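Local coordinates for protein putative hydrolase (PDB 4HBS) that is of unknown function but probably acts as a hydrolase, built as a five-bladed beta-propeller of the kind found in the beta-fructosidase clan, at residues V101-E106 with N110-A115; G65-N70 with Y196-K201; W229-G234 with K326-P331; W22-M27 with L365-E370. All coordinates share one frame; numbering follows the deposited sequence.

All four contacts lie within or between the blades of the propeller. Contact 1 pairs two strands inside one blade, contacts 2 and 3 each lean the turn of one blade on a strand end of another, and contact 4 lies in the blade that the chain's two ends share. Contacts 1 and 2 adjoin, centres about 12 Å apart, with Val101 CG1 3.7 Å from Asn70 CB. Contacts 1 and 4 have centres about 20 Å apart, yet Glu106 and Arg367 form a weak ion pair, and both side chains lie near bound glycerol, probably from the crystallisation liquor. Contact 3 stands apart, its nearest atoms about 8 Å from contact 2.

Contact 1: V101-E106 with N110-A115; sequences VQTPGE and NLVWLA
The carbonyl oxygen of Asn110 is met by an N-H, a hydroxyl and a CA-H of 101-106. Thr103 N makes the main bond, with N to Asn110 O at 3.0 Å and an N-H...O angle of 161°. Thr103 OG1 adds a weak, longer bond to the same oxygen, and Gln102 makes a CA-H...O contact there as well, CA to Asn110 O 3.4 Å. The hydroxyl is also an acceptor: Asn110 ND2 reaches Thr103 OG1 over 2.9 Å at 167°, with OG1 lying in the amide plane. Thr103 can serve both because chi1 of 56° sets OG1 between its own backbone N and carbonyl carbon, on the flank facing Asn110. The other end of this amide is held too, since Asn110 OD1 accepts from Lys107 N, which fixes the rotation of the group at the loop end of the hairpin. Strands 98-102 and 111-113 form an antiparallel beta hairpin, with 111-113 the last strand in the sheet of its blade. Val101 and Val112 are a hydrogen-bonded pair, Val101 N to Val112 O 3.0 Å and Val112 N to Val101 O 2.8 Å; Gln102 and Leu111 are the non-hydrogen-bonded pair next to it. On the valine face, Val101 CG2 meets Leu114 CD1 at 3.5 Å. On the opposite face, the Gln102 and Leu111 side chains run side by side, CG to CD2 4.0 Å. The Gln102 amide continues past Leu111 to Trp73 NE1 and Tyr45 OH, and Tyr45 OH also bonds Glu106 OE2.

Contact 2: G65-N70 with Y196-K201; sequences GLPDGN and YSLEGK
Leu66 and Leu198 join two blades of the propeller: 65-70 is the turn of the hairpin between strands 60-65 and 71-75, while 196-201 carries the chain off the end of strand 187-197. The packed part is small and wholly apolar. Leu198 presents both branches of its fork. With chi2 at 174°, CD1 continues the line of the side chain to Pro67 CD, 3.9 Å away, and CD2 branches off to meet the forked end of Leu66, Leu198 CD2 lying 4.1 Å from Leu66 CD2. The two leucines meet at a slant, whereas the proline ring stands roughly at right angles to Leu198. Ile165 of strand 156-165 touches all three side chains and closes the cluster from within the second blade.

The other side of the contact is looser and more polar, and Pro67 and Asp68 form its solvent side. Asp68 comes only to 4.2 Å between its OD2 and Leu198 O, with no hydrogen bond between the two segments anywhere. That carboxylate oxygen is bonded instead to Tyr207 OH, which is also hydrogen-bonded to Asn70 ND2.

Each segment is shaped by its own bonds. Ser197 OG accepts from Glu199 N in an ST turn, and in the hairpin an Asx turn brings Asn70 N to Asp68 OD1, 3.2 Å apart at 156°.

Contact 3: W229-G234 with K326-P331; sequences WEDEDG and KHPYGP
Pro328 meets 229-234 with two neighbouring ring carbons. Its CB comes to 4.0 Å from Trp229 CD1, approaching the indole obliquely, and its CG lies 4.1 Å from Asp231 OD1, so one edge of the pyrrolidine spans the indole and the carboxylate. The proline stands at about a right angle to both side chains.

Those two groups are themselves joined. Trp229 NE1 donates to Asp231 OD1 over 3.0 Å at 164°; the oxygen lies 2° from the indole plane and receives the bond on its anti lone pair. A chi1 of 170° swings the indole of Trp229 beside its own carbonyl carbon, along the chain toward Asp231, whose N lies 3.7 Å above one ring face, displaced toward the rim, so residue 231 meets the ring both from above and at its edge. Here the propeller brings two blades together: strand 227-230 begins the sheet that runs to 271-274, and 326-331 is the loop between strands 319-325 and 333-340 of the next one.

Further out, Asp231 OD2 accepts from Asp233 N at 3.0 Å, an Asx turn laid over the type I turn from Asp231 to Gly234. Tyr307 OH, from the same blade as Pro328, is a second partner of Asp231 OD1 and so adds a polar link between the blades. The link is returned by Tyr239 OH, from the blade of Trp229, which bonds Pro328 O, while Tyr237 packs against the proline ring.

Contact 4: W22-M27 with L365-E370; sequences WNLELM and LSRTGE
Ring closure of the propeller brings Trp22 and Arg367 together: strands 24-26 and 38-42 from the start of the chain complete the sheet built by 356-361, 371-377 and 399-403 near its end, the arrangement known as a velcro closure. Trp22 sits just ahead of strand 24-26, and Arg367 lies in the loop between 356-361 and 371-377. The guanidinium lies flat on the indole, planes 6° apart and centres 3.9 Å apart, a cation-pi stack with Arg367 CZ 24° off the normal of the five-membered ring. Arg367 CD rests on this face as a CH-pi contact, 3.4 Å from Trp22 NE1; the bend at chi3 (-98°) then swings NE and the guanidinium along the indole toward Trp22 CB. Leu24 CD2 comes up to the guanidinium edge, and Thr368 CG2 reaches Trp22 CH2 at 3.8 Å. Beyond the stack Arg367 has weak, long ion pairs with Glu106 and Asp42; these may offset the like charge of Arg401 close by.

The loop that presents Arg367 is held together by Glu370. Its OE2 forms a salt bridge with Arg401, which ties the loop to strand 399-403. Its OE1 takes two bonds from Thr368, the backbone N on the syn lone pair at 2.7 Å, and OG1 at 2.9 Å from above the carboxylate plane. Finally, Ser366 OG donates to Glu370 O, 2.6 Å away and in the carbonyl plane.

Contact 1: V101-E106 with N110-A115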
loop_
_atom_site.group_PDB
_atom_site.type_symbol
_atom_site.label_atom_id
_atom_site.label_comp_id
_atom_site.label_asym_id
_atom_site.label_seq_id
_atom_site.Cartn_x
_atom_site.Cartn_y
_atom_site.Cartn_z
ATOM N N VAL A 101 -11.479 -8.224 3.979
ATOM C CA VAL A 101 -12.239 -7.264 4.793
ATOM C C VAL A 101 -11.948 -7.557 6.248
ATOM O O VAL A 101 -12.175 -8.682 6.683
ATOM C CB VAL A 101 -13.779 -7.285 4.552
ATOM C CG1 VAL A 101 -14.460 -6.242 5.433
ATOM C CG2 VAL A 101 -14.130 -7.052 3.087
ATOM N N GLN A 102 -11.457 -6.564 6.998
ATOM C CA GLN A 102 -11.207 -6.701 8.428
ATOM C C GLN A 102 -12.389 -6.137 9.158
ATOM O O GLN A 102 -12.710 -4.972 8.937
ATOM C CB GLN A 102 -9.947 -5.949 8.834
ATOM C CG GLN A 102 -9.653 -5.956 10.337
ATOM C CD GLN A 102 -8.530 -5.042 10.718
ATOM O OE1 GLN A 102 -7.980 -4.316 9.901
ATOM N NE2 GLN A 102 -8.202 -5.018 11.986
ATOM N N THR A 103 -13.023 -6.925 10.048
ATOM C CA THR A 103 -14.158 -6.468 10.852
ATOM C C THR A 103 -13.663 -6.073 12.242
ATOM O O THR A 103 -12.597 -6.530 12.650
ATOM C CB THR A 103 -15.205 -7.582 10.954
ATOM O OG1 THR A 103 -14.579 -8.755 11.492
ATOM C CG2 THR A 103 -15.850 -7.891 9.624
ATOM N N PRO A 104 -14.430 -5.288 13.034
ATOM C CA PRO A 104 -13.968 -4.959 14.401
ATOM C C PRO A 104 -13.712 -6.207 15.263
ATOM O O PRO A 104 -14.528 -7.133 15.227
ATOM C CB PRO A 104 -15.124 -4.124 14.964
ATOM C CG PRO A 104 -15.790 -3.555 13.768
ATOM C CD PRO A 104 -15.715 -4.624 12.734
ATOM N N GLY A 105 -12.577 -6.235 15.985
ATOM C CA GLY A 105 -12.220 -7.353 16.864
ATOM C C GLY A 105 -10.730 -7.591 17.025
ATOM O O GLY A 105 -10.267 -7.889 18.128
ATOM N N GLU A 106 -9.976 -7.495 15.911
ATOM C CA GLU A 106 -8.517 -7.677 15.837
ATOM C C GLU A 106 -8.031 -9.109 16.240
ATOM O O GLU A 106 -6.910 -9.280 16.748
ATOM C CB GLU A 106 -7.780 -6.592 16.627
ATOM C CG GLU A 106 -7.907 -5.232 15.985
ATOM C CD GLU A 106 -7.112 -4.159 16.693
ATOM O OE1 GLU A 106 -6.929 -4.261 17.930
ATOM O OE2 GLU A 106 -6.692 -3.197 16.010
ATOM N N ASN A 110 -11.464 -12.149 12.386
ATOM C CA ASN A 110 -11.917 -10.883 11.826
ATOM C C ASN A 110 -11.316 -10.578 10.451
ATOM O O ASN A 110 -11.845 -9.714 9.766
ATOM C CB ASN A 110 -11.631 -9.748 12.784
ATOM C CG ASN A 110 -12.356 -9.913 14.101
ATOM O OD1 ASN A 110 -11.782 -10.345 15.109
ATOM N ND2 ASN A 110 -13.650 -9.630 14.106
ATOM N N LEU A 111 -10.244 -11.266 10.033
ATOM C CA LEU A 111 -9.670 -11.079 8.702
ATOM C C LEU A 111 -10.483 -11.934 7.729
ATOM O O LEU A 111 -10.245 -13.137 7.644
ATOM C CB LEU A 111 -8.178 -11.488 8.688
ATOM C CG LEU A 111 -7.255 -10.805 9.709
ATOM C CD1 LEU A 111 -5.800 -11.138 9.420
ATOM C CD2 LEU A 111 -7.445 -9.293 9.725
ATOM N N VAL A 112 -11.481 -11.340 7.048
ATOM C CA VAL A 112 -12.362 -12.075 6.124
ATOM C C VAL A 112 -11.764 -12.066 4.708
ATOM O O VAL A 112 -12.036 -11.153 3.926
ATOM C CB VAL A 112 -13.806 -11.509 6.144
ATOM C CG1 VAL A 112 -14.738 -12.356 5.284
ATOM C CG2 VAL A 112 -14.329 -11.426 7.582
ATOM N N TRP A 113 -10.984 -13.111 4.372
ATOM C CA TRP A 113 -10.325 -13.234 3.062
ATOM C C TRP A 113 -11.371 -13.517 1.996
ATOM O O TRP A 113 -11.957 -14.611 1.995
ATOM C CB TRP A 113 -9.251 -14.351 3.085
ATOM C CG TRP A 113 -8.233 -14.146 4.159
ATOM C CD1 TRP A 113 -8.290 -14.621 5.440
ATOM C CD2 TRP A 113 -7.150 -13.209 4.125
ATOM N NE1 TRP A 113 -7.280 -14.071 6.195
ATOM C CE2 TRP A 113 -6.577 -13.180 5.417
ATOM C CE3 TRP A 113 -6.608 -12.392 3.125
ATOM C CZ2 TRP A 113 -5.473 -12.369 5.729
ATOM C CZ3 TRP A 113 -5.542 -11.571 3.439
ATOM C CH2 TRP A 113 -4.972 -11.574 4.723
ATOM N N LEU A 114 -11.641 -12.536 1.101
ATOM C CA LEU A 114 -12.642 -12.691 0.037
ATOM C C LEU A 114 -11.942 -13.309 -1.151
ATOM O O LEU A 114 -11.827 -12.695 -2.224
ATOM C CB LEU A 114 -13.277 -11.337 -0.329
ATOM C CG LEU A 114 -13.853 -10.504 0.800
ATOM C CD1 LEU A 114 -14.239 -9.168 0.289
ATOM C CD2 LEU A 114 -15.026 -11.196 1.451
ATOM N N ALA A 115 -11.490 -14.556 -0.959
ATOM C CA ALA A 115 -10.651 -15.254 -1.894
ATOM C C ALA A 115 -11.378 -16.261 -2.759
ATOM O O ALA A 115 -12.330 -16.907 -2.327
ATOM C CB ALA A 115 -9.546 -15.952 -1.139
#

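Contact 2: G65-N70 with Y196-K201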
loop_
_atom_site.group_PDB
_atom_site.type_symbol
_atom_site.label_atom_id
_atom_site.label_comp_id
_atom_site.label_asym_id
_atom_site.label_seq_id
_atom_site.Cartn_x
_atom_site.Cartn_y
_atom_site.Cartn_z
ATOM N N GLY A 65 -10.553 2.446 5.268
ATOM C CA GLY A 65 -11.635 2.377 6.237
ATOM C C GLY A 65 -12.960 2.523 5.515
ATOM O O GLY A 65 -13.059 3.331 4.578
ATOM N N LEU A 66 -13.960 1.684 5.876
ATOM C CA LEU A 66 -15.277 1.701 5.235
ATOM C C LEU A 66 -16.299 2.390 6.133
ATOM O O LEU A 66 -16.051 2.548 7.330
ATOM C CB LEU A 66 -15.724 0.268 4.899
ATOM C CG LEU A 66 -14.827 -0.492 3.920
ATOM C CD1 LEU A 66 -15.318 -1.889 3.728
ATOM C CD2 LEU A 66 -14.736 0.217 2.600
ATOM N N PRO A 67 -17.465 2.811 5.597
ATOM C CA PRO A 67 -18.450 3.507 6.454
ATOM C C PRO A 67 -19.184 2.614 7.477
ATOM O O PRO A 67 -19.806 3.154 8.390
ATOM C CB PRO A 67 -19.447 4.098 5.443
ATOM C CG PRO A 67 -18.833 3.905 4.106
ATOM C CD PRO A 67 -17.950 2.726 4.203
ATOM N N ASP A 68 -19.118 1.269 7.332
ATOM C CA ASP A 68 -19.789 0.328 8.247
ATOM C C ASP A 68 -18.875 -0.133 9.411
ATOM O O ASP A 68 -19.264 -1.029 10.159
ATOM C CB ASP A 68 -20.326 -0.899 7.469
ATOM C CG ASP A 68 -19.344 -1.536 6.496
ATOM O OD1 ASP A 68 -18.172 -1.753 6.888
ATOM O OD2 ASP A 68 -19.727 -1.752 5.325
ATOM N N GLY A 69 -17.690 0.473 9.556
ATOM C CA GLY A 69 -16.758 0.136 10.622
ATOM C C GLY A 69 -15.697 -0.873 10.239
ATOM O O GLY A 69 -14.755 -1.078 11.009
ATOM N N ASN A 70 -15.830 -1.524 9.057
ATOM C CA ASN A 70 -14.843 -2.499 8.588
ATOM C C ASN A 70 -13.727 -1.779 7.861
ATOM O O ASN A 70 -13.844 -0.583 7.586
ATOM C CB ASN A 70 -15.487 -3.521 7.649
ATOM C CG ASN A 70 -16.681 -4.246 8.216
ATOM O OD1 ASN A 70 -16.740 -4.546 9.403
ATOM N ND2 ASN A 70 -17.679 -4.525 7.381
ATOM N N TYR A 196 -16.988 -1.363 -6.162
ATOM C CA TYR A 196 -17.383 -2.467 -5.293
ATOM C C TYR A 196 -18.631 -2.121 -4.446
ATOM O O TYR A 196 -18.759 -0.992 -3.964
ATOM C CB TYR A 196 -16.212 -2.819 -4.362
ATOM C CG TYR A 196 -15.017 -3.401 -5.083
ATOM C CD1 TYR A 196 -14.928 -4.766 -5.338
ATOM C CD2 TYR A 196 -13.987 -2.586 -5.534
ATOM C CE1 TYR A 196 -13.846 -5.304 -6.029
ATOM C CE2 TYR A 196 -12.888 -3.116 -6.206
ATOM C CZ TYR A 196 -12.824 -4.474 -6.463
ATOM O OH TYR A 196 -11.736 -4.967 -7.153
ATOM N N SER A 197 -19.523 -3.100 -4.227
ATOM C CA SER A 197 -20.711 -2.878 -3.399
ATOM C C SER A 197 -20.361 -3.008 -1.929
ATOM O O SER A 197 -19.467 -3.782 -1.574
ATOM C CB SER A 197 -21.810 -3.871 -3.744
ATOM O OG SER A 197 -22.901 -3.775 -2.846
ATOM N N LEU A 198 -21.097 -2.275 -1.069
ATOM C CA LEU A 198 -20.932 -2.312 0.389
ATOM C C LEU A 198 -22.249 -2.776 1.041
ATOM O O LEU A 198 -22.493 -2.520 2.223
ATOM C CB LEU A 198 -20.511 -0.918 0.908
ATOM C CG LEU A 198 -19.229 -0.333 0.294
ATOM C CD1 LEU A 198 -18.998 1.092 0.764
ATOM C CD2 LEU A 198 -18.029 -1.171 0.628
ATOM N N GLU A 199 -23.066 -3.500 0.265
ATOM C CA GLU A 199 -24.363 -4.035 0.668
ATOM C C GLU A 199 -24.133 -5.417 1.297
ATOM O O GLU A 199 -23.498 -6.269 0.678
ATOM C CB GLU A 199 -25.264 -4.127 -0.589
ATOM C CG GLU A 199 -26.650 -4.724 -0.388
ATOM C CD GLU A 199 -27.284 -5.321 -1.635
ATOM O OE1 GLU A 199 -26.615 -5.378 -2.696
ATOM O OE2 GLU A 199 -28.451 -5.764 -1.538
ATOM N N GLY A 200 -24.634 -5.621 2.512
ATOM C CA GLY A 200 -24.498 -6.884 3.229
ATOM C C GLY A 200 -23.427 -6.852 4.297
ATOM O O GLY A 200 -23.123 -5.791 4.854
ATOM N N LYS A 201 -22.862 -8.029 4.593
ATOM C CA LYS A 201 -21.792 -8.231 5.572
ATOM C C LYS A 201 -20.675 -9.048 4.909
ATOM O O LYS A 201 -20.990 -9.839 4.024
ATOM C CB LYS A 201 -22.355 -8.958 6.801
ATOM C CG LYS A 201 -23.336 -8.092 7.584
ATOM C CD LYS A 201 -23.690 -8.685 8.945
ATOM C CE LYS A 201 -24.357 -7.688 9.865
ATOM N NZ LYS A 201 -24.293 -8.126 11.285
#

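Contact 3: W229-G234 with K326-P331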
loop_
_atom_site.group_PDB
_atom_site.type_symbol
_atom_site.label_atom_id
_atom_site.label_comp_id
_atom_site.label_asym_id
_atom_site.label_seq_id
_atom_site.Cartn_x
_atom_site.Cartn_y
_atom_site.Cartn_z
ATOM N N TRP A 229 -5.659 11.448 -1.625
ATOM C CA TRP A 229 -6.036 12.299 -0.507
ATOM C C TRP A 229 -7.377 12.981 -0.815
ATOM O O TRP A 229 -7.432 13.842 -1.689
ATOM C CB TRP A 229 -4.954 13.336 -0.170
ATOM C CG TRP A 229 -5.451 14.343 0.815
ATOM C CD1 TRP A 229 -5.812 15.631 0.549
ATOM C CD2 TRP A 229 -5.931 14.061 2.135
ATOM N NE1 TRP A 229 -6.419 16.188 1.649
ATOM C CE2 TRP A 229 -6.472 15.256 2.648
ATOM C CE3 TRP A 229 -5.911 12.923 2.956
ATOM C CZ2 TRP A 229 -6.956 15.356 3.950
ATOM C CZ3 TRP A 229 -6.392 13.026 4.248
ATOM C CH2 TRP A 229 -6.943 14.220 4.719
ATOM N N GLU A 230 -8.450 12.595 -0.108
ATOM C CA GLU A 230 -9.765 13.209 -0.279
ATOM C C GLU A 230 -9.767 14.478 0.583
ATOM O O GLU A 230 -9.774 14.376 1.809
ATOM C CB GLU A 230 -10.879 12.211 0.106
ATOM C CG GLU A 230 -12.288 12.678 -0.240
ATOM C CD GLU A 230 -13.287 11.571 -0.531
ATOM O OE1 GLU A 230 -13.174 10.485 0.086
ATOM O OE2 GLU A 230 -14.178 11.784 -1.386
ATOM N N ASP A 231 -9.667 15.664 -0.058
ATOM C CA ASP A 231 -9.564 16.958 0.637
ATOM C C ASP A 231 -10.921 17.617 0.902
ATOM O O ASP A 231 -11.890 17.354 0.199
ATOM C CB ASP A 231 -8.704 17.919 -0.204
ATOM C CG ASP A 231 -8.234 19.150 0.543
ATOM O OD1 ASP A 231 -7.274 19.040 1.311
ATOM O OD2 ASP A 231 -8.891 20.202 0.423
ATOM N N GLU A 232 -10.958 18.524 1.902
ATOM C CA GLU A 232 -12.134 19.327 2.264
ATOM C C GLU A 232 -12.697 20.117 1.072
ATOM O O GLU A 232 -13.896 20.424 1.066
ATOM C CB GLU A 232 -11.778 20.362 3.360
ATOM C CG GLU A 232 -11.519 19.821 4.755
ATOM C CD GLU A 232 -11.127 20.914 5.737
ATOM O OE1 GLU A 232 -11.892 21.901 5.867
ATOM O OE2 GLU A 232 -10.043 20.801 6.357
ATOM N N ASP A 233 -11.831 20.489 0.081
ATOM C CA ASP A 233 -12.248 21.295 -1.079
ATOM C C ASP A 233 -12.983 20.504 -2.212
ATOM O O ASP A 233 -13.120 21.040 -3.316
ATOM C CB ASP A 233 -11.052 22.089 -1.665
ATOM C CG ASP A 233 -9.916 21.297 -2.284
ATOM O OD1 ASP A 233 -10.135 20.115 -2.647
ATOM O OD2 ASP A 233 -8.807 21.851 -2.389
ATOM N N GLY A 234 -13.463 19.284 -1.936
ATOM C CA GLY A 234 -14.222 18.504 -2.906
ATOM C C GLY A 234 -13.443 17.808 -4.002
ATOM O O GLY A 234 -14.067 17.260 -4.907
ATOM N N LYS A 326 1.377 23.725 2.774
ATOM C CA LYS A 326 0.150 24.436 3.119
ATOM C C LYS A 326 -1.003 23.981 2.174
ATOM O O LYS A 326 -2.144 24.402 2.382
ATOM C CB LYS A 326 0.365 25.964 3.052
ATOM N N HIS A 327 -0.706 23.101 1.146
ATOM C CA HIS A 327 -1.683 22.586 0.166
ATOM C C HIS A 327 -1.434 21.113 -0.154
ATOM O O HIS A 327 -0.285 20.664 -0.057
ATOM C CB HIS A 327 -1.573 23.391 -1.137
ATOM C CG HIS A 327 -1.911 24.814 -0.960
ATOM N ND1 HIS A 327 -3.208 25.256 -1.048
ATOM C CD2 HIS A 327 -1.112 25.844 -0.611
ATOM C CE1 HIS A 327 -3.159 26.549 -0.780
ATOM N NE2 HIS A 327 -1.912 26.939 -0.502
ATOM N N PRO A 328 -2.461 20.372 -0.671
ATOM C CA PRO A 328 -2.236 18.959 -1.047
ATOM C C PRO A 328 -1.376 18.774 -2.305
ATOM O O PRO A 328 -0.978 17.653 -2.606
ATOM C CB PRO A 328 -3.653 18.424 -1.263
ATOM C CG PRO A 328 -4.447 19.590 -1.616
ATOM C CD PRO A 328 -3.863 20.771 -0.917
ATOM N N TYR A 329 -1.120 19.865 -3.034
ATOM C CA TYR A 329 -0.282 19.940 -4.240
ATOM C C TYR A 329 0.927 20.881 -4.075
ATOM O O TYR A 329 1.821 20.901 -4.930
ATOM C CB TYR A 329 -1.139 20.493 -5.414
ATOM C CG TYR A 329 -1.782 21.837 -5.120
ATOM C CD1 TYR A 329 -1.064 23.023 -5.251
ATOM C CD2 TYR A 329 -3.086 21.918 -4.644
ATOM C CE1 TYR A 329 -1.628 24.252 -4.921
ATOM C CE2 TYR A 329 -3.671 23.145 -4.335
ATOM C CZ TYR A 329 -2.933 24.312 -4.462
ATOM O OH TYR A 329 -3.483 25.534 -4.147
ATOM N N GLY A 330 0.897 21.706 -3.027
ATOM C CA GLY A 330 1.814 22.813 -2.825
ATOM C C GLY A 330 3.226 22.366 -2.675
ATOM O O GLY A 330 3.497 21.159 -2.609
ATOM N N PRO A 331 4.157 23.318 -2.612
ATOM C CA PRO A 331 5.551 22.924 -2.425
ATOM C C PRO A 331 5.715 22.135 -1.125
ATOM O O PRO A 331 5.512 22.690 -0.043
ATOM C CB PRO A 331 6.308 24.266 -2.408
ATOM C CG PRO A 331 5.296 25.277 -2.073
ATOM C CD PRO A 331 4.005 24.781 -2.656
#

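Contact 4: W22-M27 with L365-E370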
loop_
_atom_site.group_PDB
_atom_site.type_symbol
_atom_site.label_atom_id
_atom_site.label_comp_id
_atom_site.label_asym_id
_atom_site.label_seq_id
_atom_site.Cartn_x
_atom_site.Cartn_y
_atom_site.Cartn_z
ATOM N N TRP A 22 -2.407 -3.339 23.173
ATOM C CA TRP A 22 -1.966 -3.011 21.805
ATOM C C TRP A 22 -0.739 -3.831 21.352
ATOM O O TRP A 22 -0.478 -3.905 20.150
ATOM C CB TRP A 22 -1.647 -1.508 21.668
ATOM C CG TRP A 22 -2.795 -0.576 21.973
ATOM C CD1 TRP A 22 -4.105 -0.911 22.160
ATOM C CD2 TRP A 22 -2.729 0.856 22.089
ATOM N NE1 TRP A 22 -4.852 0.214 22.424
ATOM C CE2 TRP A 22 -4.032 1.313 22.396
ATOM C CE3 TRP A 22 -1.689 1.802 21.974
ATOM C CZ2 TRP A 22 -4.336 2.675 22.535
ATOM C CZ3 TRP A 22 -1.980 3.147 22.172
ATOM C CH2 TRP A 22 -3.291 3.572 22.448
ATOM N N ASN A 23 0.014 -4.420 22.301
ATOM C CA ASN A 23 1.199 -5.241 22.048
ATOM C C ASN A 23 2.223 -4.500 21.141
ATOM O O ASN A 23 2.699 -5.030 20.132
ATOM C CB ASN A 23 0.812 -6.622 21.486
ATOM C CG ASN A 23 1.871 -7.705 21.659
ATOM O OD1 ASN A 23 2.958 -7.480 22.222
ATOM N ND2 ASN A 23 1.618 -8.888 21.087
ATOM N N LEU A 24 2.551 -3.263 21.535
ATOM C CA LEU A 24 3.557 -2.443 20.870
ATOM C C LEU A 24 4.891 -2.641 21.604
ATOM O O LEU A 24 4.899 -2.834 22.824
ATOM C CB LEU A 24 3.153 -0.951 20.871
ATOM C CG LEU A 24 1.806 -0.591 20.240
ATOM C CD1 LEU A 24 1.633 0.890 20.176
ATOM C CD2 LEU A 24 1.674 -1.159 18.864
ATOM N N GLU A 25 6.007 -2.631 20.866
ATOM C CA GLU A 25 7.340 -2.792 21.439
ATOM C C GLU A 25 8.168 -1.596 20.980
ATOM O O GLU A 25 8.396 -1.460 19.781
ATOM C CB GLU A 25 7.942 -4.136 20.987
ATOM C CG GLU A 25 9.201 -4.566 21.725
ATOM C CD GLU A 25 10.134 -5.404 20.876
ATOM O OE1 GLU A 25 9.797 -6.582 20.613
ATOM O OE2 GLU A 25 11.167 -4.864 20.416
ATOM N N LEU A 26 8.561 -0.690 21.912
ATOM C CA LEU A 26 9.324 0.513 21.556
ATOM C C LEU A 26 10.641 0.140 20.912
ATOM O O LEU A 26 11.281 -0.810 21.352
ATOM C CB LEU A 26 9.588 1.383 22.796
ATOM C CG LEU A 26 10.187 2.764 22.543
ATOM C CD1 LEU A 26 9.151 3.731 22.054
ATOM C CD2 LEU A 26 10.781 3.304 23.777
HETATM N N MSE A 27 11.034 0.865 19.854
HETATM C CA MSE A 27 12.295 0.607 19.159
HETATM C C MSE A 27 13.347 1.509 19.713
HETATM O O MSE A 27 13.027 2.634 20.092
HETATM C CB MSE A 27 12.156 0.815 17.651
HETATM C CG MSE A 27 11.601 -0.390 16.960
HETATM SE SE MSE A 27 11.438 -0.117 15.086
HETATM C CE MSE A 27 13.248 -0.250 14.594
ATOM N N LEU A 365 -6.237 2.307 10.880
ATOM C CA LEU A 365 -5.730 1.542 12.029
ATOM C C LEU A 365 -5.283 2.425 13.174
ATOM O O LEU A 365 -5.058 1.908 14.266
ATOM C CB LEU A 365 -4.552 0.654 11.594
ATOM C CG LEU A 365 -4.837 -0.300 10.439
ATOM C CD1 LEU A 365 -3.605 -1.099 10.089
ATOM C CD2 LEU A 365 -5.979 -1.225 10.774
ATOM N N SER A 366 -5.126 3.741 12.938
ATOM C CA SER A 366 -4.682 4.681 13.961
ATOM C C SER A 366 -5.717 4.760 15.090
ATOM O O SER A 366 -6.896 5.066 14.838
ATOM C CB SER A 366 -4.447 6.056 13.347
ATOM O OG SER A 366 -3.801 6.914 14.267
ATOM N N ARG A 367 -5.288 4.400 16.316
ATOM C CA ARG A 367 -6.146 4.392 17.493
ATOM C C ARG A 367 -6.263 5.788 18.150
ATOM O O ARG A 367 -7.335 6.108 18.666
ATOM C CB ARG A 367 -5.645 3.359 18.525
ATOM C CG ARG A 367 -5.935 1.907 18.115
ATOM C CD ARG A 367 -5.428 0.907 19.133
ATOM N NE ARG A 367 -4.120 0.319 18.771
ATOM C CZ ARG A 367 -3.885 -0.966 18.463
ATOM N NH1 ARG A 367 -4.879 -1.852 18.447
ATOM N NH2 ARG A 367 -2.652 -1.372 18.168
ATOM N N THR A 368 -5.178 6.603 18.148
ATOM C CA THR A 368 -5.158 7.930 18.802
ATOM C C THR A 368 -4.507 9.079 17.967
ATOM O O THR A 368 -4.270 10.149 18.525
ATOM C CB THR A 368 -4.382 7.814 20.124
ATOM O OG1 THR A 368 -2.977 7.679 19.842
ATOM C CG2 THR A 368 -4.870 6.652 20.991
ATOM N N GLY A 369 -4.259 8.871 16.673
ATOM C CA GLY A 369 -3.627 9.879 15.821
ATOM C C GLY A 369 -2.212 9.538 15.402
ATOM O O GLY A 369 -1.643 10.235 14.560
ATOM N N GLU A 370 -1.629 8.454 15.987
ATOM C CA GLU A 370 -0.291 7.955 15.650
ATOM C C GLU A 370 -0.248 7.523 14.196
ATOM O O GLU A 370 -1.293 7.199 13.635
ATOM C CB GLU A 370 0.107 6.754 16.585
ATOM C CG GLU A 370 -0.591 5.398 16.366
ATOM C CD GLU A 370 -1.910 5.171 17.082
ATOM O OE1 GLU A 370 -2.618 6.167 17.347
ATOM O OE2 GLU A 370 -2.245 3.996 17.369
#